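Local structure of MexT protein (Pseudomonas aeruginosa, 6L33) at residues B[42-53]-B[57-68]; B[114-122]-B[173-181]. The protein probably binds DNA as a LysR-type transcriptional activator of the MexEF-OprN efflux pump, the chain here being its regulatory domain. All coordinates share one frame; numbering follows the deposited sequence. Where two conformers were deposited one is given.

Interaction 1: B[42-53]-B[57-68]; sequences RRANYLLMPNLL and EISVGVSYTDEL. With SO4 (sulfate ion), chain E.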
loop_
_atom_site.group_PDB
_atom_site.type_symbol
_atom_site.label_atom_id
_atom_site.label_comp_id
_atom_site.label_asym_id
_atom_site.label_seq_id
_atom_site.Cartn_x
_atom_site.Cartn_y
_atom_site.Cartn_z
ATOM N N ARG B 42 -4.510 -8.776 4.153
ATOM C CA ARG B 42 -4.061 -8.644 2.776
ATOM C C ARG B 42 -4.648 -7.378 2.163
ATOM O O ARG B 42 -5.747 -6.947 2.523
ATOM C CB ARG B 42 -4.469 -9.863 1.945
ATOM C CG ARG B 42 -4.088 -11.203 2.557
ATOM C CD ARG B 42 -2.577 -11.354 2.686
ATOM N NE ARG B 42 -1.890 -11.015 1.442
ATOM C CZ ARG B 42 -1.778 -11.833 0.400
ATOM N NH1 ARG B 42 -2.302 -13.051 0.447
ATOM N NH2 ARG B 42 -1.139 -11.434 -0.692
ATOM N N ARG B 43 -3.901 -6.783 1.235
ATOM C CA ARG B 43 -4.381 -5.605 0.520
ATOM C C ARG B 43 -5.493 -5.995 -0.446
ATOM O O ARG B 43 -5.374 -6.982 -1.177
ATOM C CB ARG B 43 -3.229 -4.941 -0.236
ATOM C CG ARG B 43 -3.656 -3.868 -1.234
ATOM C CD ARG B 43 -4.236 -2.641 -0.540
ATOM N NE ARG B 43 -3.314 -2.073 0.440
ATOM C CZ ARG B 43 -2.305 -1.260 0.138
ATOM N NH1 ARG B 43 -2.085 -0.914 -1.122
ATOM N NH2 ARG B 43 -1.518 -0.793 1.097
ATOM N N ALA B 44 -6.576 -5.219 -0.450
ATOM C CA ALA B 44 -7.738 -5.510 -1.277
ATOM C C ALA B 44 -8.180 -4.264 -2.032
ATOM O O ALA B 44 -8.100 -3.148 -1.511
ATOM C CB ALA B 44 -8.905 -6.043 -0.436
ATOM N N ASN B 45 -8.639 -4.473 -3.264
ATOM C CA ASN B 45 -9.272 -3.436 -4.067
ATOM C C ASN B 45 -10.351 -4.107 -4.908
ATOM O O ASN B 45 -10.477 -5.333 -4.917
ATOM C CB ASN B 45 -8.251 -2.683 -4.932
ATOM C CG ASN B 45 -7.495 -3.595 -5.885
ATOM O OD1 ASN B 45 -8.047 -4.065 -6.880
ATOM N ND2 ASN B 45 -6.223 -3.836 -5.592
ATOM N N TYR B 46 -11.141 -3.298 -5.618
ATOM C CA TYR B 46 -12.284 -3.884 -6.315
ATOM C C TYR B 46 -11.879 -4.796 -7.467
ATOM O O TYR B 46 -12.719 -5.569 -7.940
ATOM C CB TYR B 46 -13.243 -2.790 -6.808
ATOM C CG TYR B 46 -12.712 -1.887 -7.900
ATOM C CD1 TYR B 46 -12.725 -2.287 -9.232
ATOM C CD2 TYR B 46 -12.230 -0.620 -7.602
ATOM C CE1 TYR B 46 -12.248 -1.460 -10.231
ATOM C CE2 TYR B 46 -11.754 0.216 -8.595
ATOM C CZ TYR B 46 -11.765 -0.210 -9.906
ATOM O OH TYR B 46 -11.291 0.620 -10.894
ATOM N N LEU B 47 -10.625 -4.746 -7.919
ATOM C CA LEU B 47 -10.160 -5.682 -8.937
ATOM C C LEU B 47 -9.663 -6.992 -8.333
ATOM O O LEU B 47 -9.965 -8.067 -8.861
ATOM C CB LEU B 47 -9.045 -5.051 -9.778
ATOM C CG LEU B 47 -9.435 -3.948 -10.764
ATOM C CD1 LEU B 47 -8.234 -3.542 -11.606
ATOM C CD2 LEU B 47 -10.591 -4.390 -11.648
ATOM N N LEU B 48 -8.903 -6.921 -7.239
ATOM C CA LEU B 48 -8.375 -8.119 -6.598
ATOM C C LEU B 48 -9.411 -8.845 -5.753
ATOM O O LEU B 48 -9.191 -10.008 -5.393
ATOM C CB LEU B 48 -7.180 -7.764 -5.710
ATOM C CG LEU B 48 -5.858 -7.360 -6.361
ATOM C CD1 LEU B 48 -4.794 -7.177 -5.291
ATOM C CD2 LEU B 48 -5.420 -8.393 -7.386
HETATM N N MSE B 49 -10.522 -8.192 -5.430
HETATM C CA MSE B 49 -11.478 -8.721 -4.461
HETATM C C MSE B 49 -12.059 -10.101 -4.824
HETATM O O MSE B 49 -12.055 -10.998 -3.980
HETATM C CB MSE B 49 -12.606 -7.706 -4.241
HETATM C CG MSE B 49 -13.486 -8.019 -3.061
HETATM SE SE MSE B 49 -12.483 -8.093 -1.394
HETATM C CE MSE B 49 -13.879 -8.905 -0.308
ATOM N N PRO B 50 -12.552 -10.295 -6.055
ATOM C CA PRO B 50 -13.009 -11.648 -6.420
ATOM C C PRO B 50 -11.889 -12.674 -6.413
ATOM O O PRO B 50 -12.130 -13.832 -6.050
ATOM C CB PRO B 50 -13.606 -11.462 -7.825
ATOM C CG PRO B 50 -13.077 -10.177 -8.316
ATOM C CD PRO B 50 -12.850 -9.320 -7.122
ATOM N N ASN B 51 -10.670 -12.279 -6.794
ATOM C CA ASN B 51 -9.536 -13.199 -6.750
ATOM C C ASN B 51 -9.223 -13.630 -5.325
ATOM O O ASN B 51 -8.963 -14.812 -5.067
ATOM C CB ASN B 51 -8.301 -12.550 -7.378
ATOM C CG ASN B 51 -8.560 -12.011 -8.769
ATOM O OD1 ASN B 51 -9.358 -11.092 -8.955
ATOM N ND2 ASN B 51 -7.865 -12.570 -9.755
ATOM N N LEU B 52 -9.219 -12.679 -4.385
ATOM C CA LEU B 52 -8.876 -13.001 -3.003
ATOM C C LEU B 52 -9.887 -13.960 -2.387
ATOM O O LEU B 52 -9.515 -14.858 -1.622
ATOM C CB LEU B 52 -8.783 -11.721 -2.173
ATOM C CG LEU B 52 -7.642 -10.757 -2.507
ATOM C CD1 LEU B 52 -7.819 -9.445 -1.762
ATOM C CD2 LEU B 52 -6.294 -11.383 -2.185
ATOM N N LEU B 53 -11.171 -13.788 -2.708
ATOM C CA LEU B 53 -12.195 -14.673 -2.161
ATOM C C LEU B 53 -12.165 -16.038 -2.839
ATOM O O LEU B 53 -12.137 -17.075 -2.167
ATOM C CB LEU B 53 -13.575 -14.031 -2.303
ATOM C CG LEU B 53 -13.888 -12.828 -1.407
ATOM C CD1 LEU B 53 -15.142 -12.111 -1.890
ATOM C CD2 LEU B 53 -14.037 -13.254 0.048
ATOM N N GLU B 57 -7.495 -16.681 -0.282
ATOM C CA GLU B 57 -6.495 -15.851 0.385
ATOM C C GLU B 57 -7.086 -15.088 1.563
ATOM O O GLU B 57 -6.363 -14.757 2.510
ATOM C CB GLU B 57 -5.871 -14.878 -0.615
ATOM C CG GLU B 57 -4.903 -15.528 -1.587
ATOM C CD GLU B 57 -4.465 -14.586 -2.689
ATOM O OE1 GLU B 57 -5.257 -14.364 -3.631
ATOM O OE2 GLU B 57 -3.333 -14.066 -2.613
ATOM N N ILE B 58 -8.381 -14.777 1.514
ATOM C CA ILE B 58 -9.080 -14.135 2.618
ATOM C C ILE B 58 -10.409 -14.847 2.809
ATOM O O ILE B 58 -10.944 -15.475 1.894
ATOM C CB ILE B 58 -9.314 -12.620 2.386
ATOM C CG1 ILE B 58 -10.302 -12.394 1.234
ATOM C CG2 ILE B 58 -7.995 -11.897 2.135
ATOM C CD1 ILE B 58 -10.655 -10.930 1.000
ATOM N N SER B 59 -10.937 -14.758 4.028
ATOM C CA SER B 59 -12.290 -15.226 4.292
ATOM C C SER B 59 -13.315 -14.110 4.206
ATOM O O SER B 59 -14.488 -14.376 3.928
ATOM C CB SER B 59 -12.371 -15.881 5.674
ATOM O OG SER B 59 -12.207 -14.921 6.702
ATOM N N VAL B 60 -12.892 -12.869 4.426
ATOM C CA VAL B 60 -13.779 -11.717 4.387
ATOM C C VAL B 60 -12.943 -10.504 4.013
ATOM O O VAL B 60 -11.747 -10.437 4.312
ATOM C CB VAL B 60 -14.504 -11.518 5.740
ATOM C CG1 VAL B 60 -13.498 -11.288 6.855
ATOM C CG2 VAL B 60 -15.511 -10.374 5.667
ATOM N N GLY B 61 -13.567 -9.557 3.334
ATOM C CA GLY B 61 -12.892 -8.329 2.963
ATOM C C GLY B 61 -13.783 -7.131 3.192
ATOM O O GLY B 61 -15.006 -7.204 3.068
ATOM N N VAL B 62 -13.147 -6.019 3.547
ATOM C CA VAL B 62 -13.803 -4.720 3.634
ATOM C C VAL B 62 -13.095 -3.814 2.640
ATOM O O VAL B 62 -11.966 -3.369 2.884
ATOM C CB VAL B 62 -13.764 -4.137 5.052
ATOM C CG1 VAL B 62 -14.565 -2.843 5.109
ATOM C CG2 VAL B 62 -14.305 -5.148 6.048
ATOM N N SER B 63 -13.761 -3.538 1.525
ATOM C CA SER B 63 -13.126 -2.912 0.378
ATOM C C SER B 63 -14.194 -2.214 -0.446
ATOM O O SER B 63 -15.392 -2.467 -0.284
ATOM C CB SER B 63 -12.391 -3.952 -0.478
ATOM O OG SER B 63 -11.625 -3.342 -1.500
ATOM N N TYR B 64 -13.748 -1.323 -1.325
ATOM C CA TYR B 64 -14.588 -0.946 -2.449
ATOM C C TYR B 64 -14.790 -2.171 -3.327
ATOM O O TYR B 64 -13.851 -2.926 -3.590
ATOM C CB TYR B 64 -13.951 0.192 -3.245
ATOM C CG TYR B 64 -13.652 1.408 -2.404
ATOM C CD1 TYR B 64 -14.662 2.296 -2.049
ATOM C CD2 TYR B 64 -12.366 1.658 -1.949
ATOM C CE1 TYR B 64 -14.393 3.405 -1.272
ATOM C CE2 TYR B 64 -12.088 2.762 -1.174
ATOM C CZ TYR B 64 -13.104 3.634 -0.839
ATOM O OH TYR B 64 -12.825 4.736 -0.064
ATOM N N THR B 65 -16.028 -2.396 -3.750
ATOM C CA THR B 65 -16.359 -3.586 -4.517
ATOM C C THR B 65 -17.181 -3.205 -5.734
ATOM O O THR B 65 -18.016 -2.297 -5.675
ATOM C CB THR B 65 -17.134 -4.606 -3.673
ATOM O OG1 THR B 65 -18.344 -4.006 -3.195
ATOM C CG2 THR B 65 -16.297 -5.076 -2.487
ATOM N N ASP B 66 -16.935 -3.909 -6.842
ATOM C CA ASP B 66 -17.736 -3.750 -8.041
ATOM C C ASP B 66 -18.522 -5.035 -8.216
ATOM O O ASP B 66 -19.659 -5.137 -7.715
ATOM C CB ASP B 66 -16.839 -3.391 -9.235
ATOM C CG ASP B 66 -17.629 -3.116 -10.500
ATOM O OD1 ASP B 66 -18.875 -3.081 -10.434
ATOM O OD2 ASP B 66 -17.000 -2.934 -11.562
ATOM N N GLU B 67 -17.983 -6.049 -8.888
ATOM C CA GLU B 67 -18.631 -7.346 -9.000
ATOM C C GLU B 67 -17.921 -8.367 -8.120
ATOM O O GLU B 67 -16.714 -8.274 -7.879
ATOM C CB GLU B 67 -18.647 -7.837 -10.450
ATOM C CG GLU B 67 -19.022 -6.772 -11.464
ATOM C CD GLU B 67 -20.522 -6.595 -11.595
ATOM O OE1 GLU B 67 -20.949 -5.694 -12.348
ATOM O OE2 GLU B 67 -21.274 -7.354 -10.946
ATOM N N LEU B 68 -18.684 -9.344 -7.648
ATOM C CA LEU B 68 -18.205 -10.407 -6.782
ATOM C C LEU B 68 -18.625 -11.750 -7.356
ATOM O O LEU B 68 -19.593 -11.831 -8.121
ATOM C CB LEU B 68 -18.761 -10.248 -5.359
ATOM C CG LEU B 68 -18.332 -8.984 -4.611
ATOM C CD1 LEU B 68 -19.162 -8.800 -3.359
ATOM C CD2 LEU B 68 -16.851 -9.033 -4.271
HETATM S S SO4 E . -0.172 -7.901 0.141
HETATM O O1 SO4 E . 0.323 -9.059 -0.599
HETATM O O2 SO4 E . -0.351 -6.771 -0.766
HETATM O O3 SO4 E . -1.449 -8.236 0.758
HETATM O O4 SO4 E . 0.786 -7.535 1.179
HETATM O O HOH W 1 -3.415 -14.666 2.323
HETATM O O HOH W 2 -15.399 -6.037 -6.707
#
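Helix 49-55 packs on strand 60-62 in a beta-alpha-beta crossover, a mainly apolar contact within the lobe whose sheet holds strands 38-43, 9-14 and 60-62. Selenomethionine Met49 is central: with CG anti to the backbone N (chi1 -168°) and a bend at chi2, its CE reaches 3.5 Å from Gly61 CA, while its CG lies 3.7 Å from Leu68 CD2. Ile58 lies along the same helix face, its CD1 between Leu52 CB (3.8 Å) and Met49 CE (4.0 Å). Leu52 O accepts two weak bonds, from Glu57 N and Ile58 N. Beside this core, Arg42 NH1 and Glu57 OE2 form a weak salt bridge of 3.4 Å, the two planes 65° apart; Glu57 OE1 is hydrogen-bonded to Ser55 OG. Arg42 NE and NH2 also bind a sulfate, probably from the crystallisation liquor, shared with Arg43 N and with Arg43 NH1 of the second subunit. Before the helix, Asn45 OD1 accepts from Leu47 N (2.9 Å), an Asx turn, and from Leu48 N (3.0 Å), the wider Asx motif; both restrain amide rotation. The crossover runs from strand 38-43 to strand 60-62 with 9-14 between, as in the periplasmic-binding-protein-like regulatory domains of this family.

Interaction 2: B[114-122]-B[173-181]; sequences SGFVDEELE and PFETRAFEL. With SO4 (sulfate ion), chain G.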
loop_
_atom_site.group_PDB
_atom_site.type_symbol
_atom_site.label_atom_id
_atom_site.label_comp_id
_atom_site.label_asym_id
_atom_site.label_seq_id
_atom_site.Cartn_x
_atom_site.Cartn_y
_atom_site.Cartn_z
ATOM N N SER B 114 -6.070 5.176 -17.763
ATOM C CA SER B 114 -7.397 5.759 -17.853
ATOM C C SER B 114 -8.317 5.057 -16.866
ATOM O O SER B 114 -8.069 3.922 -16.447
ATOM C CB SER B 114 -7.963 5.668 -19.277
ATOM O OG SER B 114 -7.077 6.264 -20.211
ATOM N N GLY B 115 -9.379 5.756 -16.487
ATOM C CA GLY B 115 -10.323 5.218 -15.530
ATOM C C GLY B 115 -11.761 5.524 -15.887
ATOM O O GLY B 115 -12.067 5.882 -17.029
ATOM N N PHE B 116 -12.655 5.385 -14.908
ATOM C CA PHE B 116 -14.069 5.634 -15.162
ATOM C C PHE B 116 -14.343 7.106 -15.435
ATOM O O PHE B 116 -15.235 7.429 -16.226
ATOM C CB PHE B 116 -14.898 5.145 -13.979
ATOM C CG PHE B 116 -14.976 3.649 -13.875
ATOM C CD1 PHE B 116 -15.708 2.915 -14.796
ATOM C CD2 PHE B 116 -14.313 2.974 -12.862
ATOM C CE1 PHE B 116 -15.781 1.538 -14.705
ATOM C CE2 PHE B 116 -14.382 1.597 -12.768
ATOM C CZ PHE B 116 -15.115 0.878 -13.690
ATOM N N VAL B 117 -13.590 8.005 -14.798
ATOM C CA VAL B 117 -13.719 9.431 -15.093
ATOM C C VAL B 117 -13.468 9.686 -16.574
ATOM O O VAL B 117 -14.218 10.411 -17.236
ATOM C CB VAL B 117 -12.763 10.249 -14.206
ATOM C CG1 VAL B 117 -12.546 11.638 -14.789
ATOM C CG2 VAL B 117 -13.303 10.335 -12.782
ATOM N N ASP B 118 -12.408 9.080 -17.115
ATOM C CA ASP B 118 -12.122 9.206 -18.540
ATOM C C ASP B 118 -13.244 8.613 -19.380
ATOM O O ASP B 118 -13.596 9.155 -20.435
ATOM C CB ASP B 118 -10.794 8.525 -18.859
ATOM C CG ASP B 118 -9.659 9.039 -17.998
ATOM O OD1 ASP B 118 -9.163 10.148 -18.280
ATOM O OD2 ASP B 118 -9.271 8.342 -17.037
ATOM N N GLU B 119 -13.816 7.495 -18.926
ATOM C CA GLU B 119 -14.947 6.898 -19.627
ATOM C C GLU B 119 -16.137 7.849 -19.649
ATOM O O GLU B 119 -16.804 7.998 -20.679
ATOM C CB GLU B 119 -15.315 5.570 -18.962
ATOM C CG GLU B 119 -16.466 4.816 -19.606
ATOM C CD GLU B 119 -16.760 3.502 -18.899
ATOM O OE1 GLU B 119 -15.798 2.784 -18.552
ATOM O OE2 GLU B 119 -17.951 3.191 -18.684
ATOM N N GLU B 120 -16.400 8.526 -18.528
ATOM C CA GLU B 120 -17.531 9.445 -18.464
ATOM C C GLU B 120 -17.278 10.707 -19.281
ATOM O O GLU B 120 -18.179 11.191 -19.978
ATOM C CB GLU B 120 -17.835 9.795 -17.008
ATOM C CG GLU B 120 -19.052 10.692 -16.818
ATOM C CD GLU B 120 -20.362 10.028 -17.217
ATOM O OE1 GLU B 120 -21.375 10.748 -17.342
ATOM O OE2 GLU B 120 -20.386 8.790 -17.399
ATOM N N LEU B 121 -16.062 11.258 -19.207
ATOM C CA LEU B 121 -15.745 12.458 -19.977
ATOM C C LEU B 121 -15.826 12.194 -21.475
ATOM O O LEU B 121 -16.244 13.067 -22.244
ATOM C CB LEU B 121 -14.355 12.974 -19.605
ATOM C CG LEU B 121 -14.199 13.631 -18.232
ATOM C CD1 LEU B 121 -12.755 14.058 -18.004
ATOM C CD2 LEU B 121 -15.147 14.815 -18.090
ATOM N N GLU B 122 -15.429 10.992 -21.905
ATOM C CA GLU B 122 -15.475 10.653 -23.324
ATOM C C GLU B 122 -16.897 10.697 -23.868
ATOM O O GLU B 122 -17.103 11.050 -25.035
ATOM C CB GLU B 122 -14.868 9.267 -23.551
ATOM C CG GLU B 122 -14.675 8.897 -25.015
ATOM C CD GLU B 122 -15.913 8.267 -25.636
ATOM O OE1 GLU B 122 -16.784 7.787 -24.878
ATOM O OE2 GLU B 122 -16.014 8.254 -26.880
ATOM N N PRO B 173 -17.030 18.832 -10.738
ATOM C CA PRO B 173 -17.944 19.632 -11.564
ATOM C C PRO B 173 -18.710 18.790 -12.571
ATOM O O PRO B 173 -19.182 19.296 -13.593
ATOM C CB PRO B 173 -17.000 20.618 -12.259
ATOM C CG PRO B 173 -15.738 19.843 -12.421
ATOM C CD PRO B 173 -15.637 18.918 -11.217
ATOM N N PHE B 174 -18.827 17.496 -12.287
ATOM C CA PHE B 174 -19.547 16.551 -13.130
ATOM C C PHE B 174 -19.779 15.293 -12.303
ATOM O O PHE B 174 -19.255 15.151 -11.195
ATOM C CB PHE B 174 -18.784 16.240 -14.422
ATOM C CG PHE B 174 -17.444 15.597 -14.198
ATOM C CD1 PHE B 174 -16.330 16.365 -13.902
ATOM C CD2 PHE B 174 -17.297 14.222 -14.290
ATOM C CE1 PHE B 174 -15.097 15.775 -13.695
ATOM C CE2 PHE B 174 -16.067 13.625 -14.087
ATOM C CZ PHE B 174 -14.966 14.402 -13.788
ATOM N N GLU B 175 -20.566 14.378 -12.858
ATOM C CA GLU B 175 -20.962 13.165 -12.158
ATOM C C GLU B 175 -20.138 11.980 -12.642
ATOM O O GLU B 175 -20.007 11.762 -13.850
ATOM C CB GLU B 175 -22.449 12.882 -12.365
ATOM C CG GLU B 175 -23.011 11.897 -11.372
ATOM C CD GLU B 175 -22.997 12.448 -9.965
ATOM O OE1 GLU B 175 -23.986 13.102 -9.578
ATOM O OE2 GLU B 175 -21.992 12.236 -9.250
ATOM N N THR B 176 -19.603 11.204 -11.701
ATOM C CA THR B 176 -18.832 10.019 -12.041
ATOM C C THR B 176 -19.094 8.926 -11.012
ATOM O O THR B 176 -19.735 9.149 -9.981
ATOM C CB THR B 176 -17.333 10.339 -12.152
ATOM O OG1 THR B 176 -16.659 9.258 -12.808
ATOM C CG2 THR B 176 -16.722 10.572 -10.777
ATOM N N ARG B 177 -18.590 7.731 -11.309
ATOM C CA ARG B 177 -18.813 6.559 -10.475
ATOM C C ARG B 177 -18.101 6.694 -9.133
ATOM O O ARG B 177 -17.071 7.364 -9.017
ATOM C CB ARG B 177 -18.305 5.306 -11.192
ATOM C CG ARG B 177 -19.333 4.214 -11.417
ATOM C CD ARG B 177 -18.696 3.030 -12.134
ATOM N NE ARG B 177 -19.678 2.203 -12.828
ATOM C CZ ARG B 177 -19.993 2.335 -14.113
ATOM N NH1 ARG B 177 -19.405 3.268 -14.850
ATOM N NH2 ARG B 177 -20.899 1.536 -14.660
ATOM N N ALA B 178 -18.642 6.017 -8.124
ATOM C CA ALA B 178 -17.987 5.884 -6.828
ATOM C C ALA B 178 -18.483 4.580 -6.220
ATOM O O ALA B 178 -19.646 4.492 -5.811
ATOM C CB ALA B 178 -18.282 7.073 -5.919
ATOM N N PHE B 179 -17.616 3.572 -6.185
ATOM C CA PHE B 179 -18.013 2.253 -5.716
ATOM C C PHE B 179 -18.320 2.275 -4.224
ATOM O O PHE B 179 -17.689 2.990 -3.445
ATOM C CB PHE B 179 -16.913 1.225 -5.994
ATOM C CG PHE B 179 -16.731 0.906 -7.452
ATOM C CD1 PHE B 179 -17.825 0.733 -8.283
ATOM C CD2 PHE B 179 -15.461 0.774 -7.989
ATOM C CE1 PHE B 179 -17.654 0.438 -9.625
ATOM C CE2 PHE B 179 -15.286 0.481 -9.327
ATOM C CZ PHE B 179 -16.382 0.311 -10.146
ATOM N N GLU B 180 -19.302 1.467 -3.836
ATOM C CA GLU B 180 -19.639 1.280 -2.434
ATOM C C GLU B 180 -18.473 0.658 -1.671
ATOM O O GLU B 180 -17.683 -0.113 -2.220
ATOM C CB GLU B 180 -20.863 0.368 -2.317
ATOM C CG GLU B 180 -20.694 -0.923 -3.124
ATOM C CD GLU B 180 -21.837 -1.906 -2.949
ATOM O OE1 GLU B 180 -21.581 -3.045 -2.501
ATOM O OE2 GLU B 180 -22.989 -1.544 -3.268
ATOM N N LEU B 181 -18.368 1.001 -0.390
ATOM C CA LEU B 181 -17.590 0.190 0.537
ATOM C C LEU B 181 -18.455 -0.982 0.982
ATOM O O LEU B 181 -19.599 -0.788 1.408
ATOM C CB LEU B 181 -17.138 1.008 1.748
ATOM C CG LEU B 181 -15.797 1.746 1.694
ATOM C CD1 LEU B 181 -15.504 2.406 3.036
ATOM C CD2 LEU B 181 -14.659 0.815 1.291
HETATM S S SO4 G . -11.523 6.456 -11.539
HETATM O O1 SO4 G . -11.512 5.112 -12.112
HETATM O O2 SO4 G . -11.318 7.440 -12.597
HETATM O O3 SO4 G . -12.806 6.693 -10.885
HETATM O O4 SO4 G . -10.450 6.571 -10.555
HETATM O O HOH W 3 -20.699 13.233 -15.755
#
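Leu121 lays its CD2 over the centre of the Phe174 ring, 4.2 Å from the centroid and 8° off the normal, a CH-pi contact. It joins helix 116-123, in one lobe of the periplasmic-binding-protein-like fold, to the extended segment 173-181 that runs into the other lobe. CG1 of Val117 comes to the edge of the same ring, 3.8 Å from Phe174 CZ, and Tyr99 of helix 96-101 adds an edge-to-face partner to Phe174. The other Val117 branch, CG2, touches Thr176 OG1 at 3.5 Å, because chi1 of 162° sends CG1 anti to the backbone N and turns CG2 beside that N.

In the first turn of the helix, Phe116 meets Phe179 obliquely, Phe116 CE2 lying 3.5 Å from Phe179 CZ with the planes nearly perpendicular; Phe179 also meets Tyr46 edge-to-face. Arg177 was deposited in two conformers. In one of them its CD lies over a face of the Phe116 ring in a CH-pi contact, 4.1 Å from the centroid, so this overlap is tentative.

No direct hydrogen bond crosses between the segments. Glu120 instead packs its CG on Glu175 O at 3.3 Å. At the helix start, where Gly115 is the N-cap, a sulfate accepts from two backbone amides: Phe116 N to its O1 at 3.0 Å and Val117 N to its O2 at 3.2 Å.

How the interactions relate
Interaction 1 closes along the chain before interaction 2 opens, and their centres are about 20 Å apart. Interaction 1 belongs to the lobe whose sheet holds strands 38-43, 60-62 and 181-186; helix 116-123 of interaction 2 belongs to the other lobe, next to helix 96-101. Segment 173-181 connects them, leaving strand 168-170 of the second sheet and entering strand 181-186 of the first. The two contacts touch where it arrives: Thr65 N and Glu180 O, 3.2 Å apart, make a probable hydrogen bond. Leu181 CD2 packs on the backbone of Ser63 and Tyr64 there. Interaction 2 therefore follows an interlobe crossover, consistent with the two-lobed LysR regulatory domain.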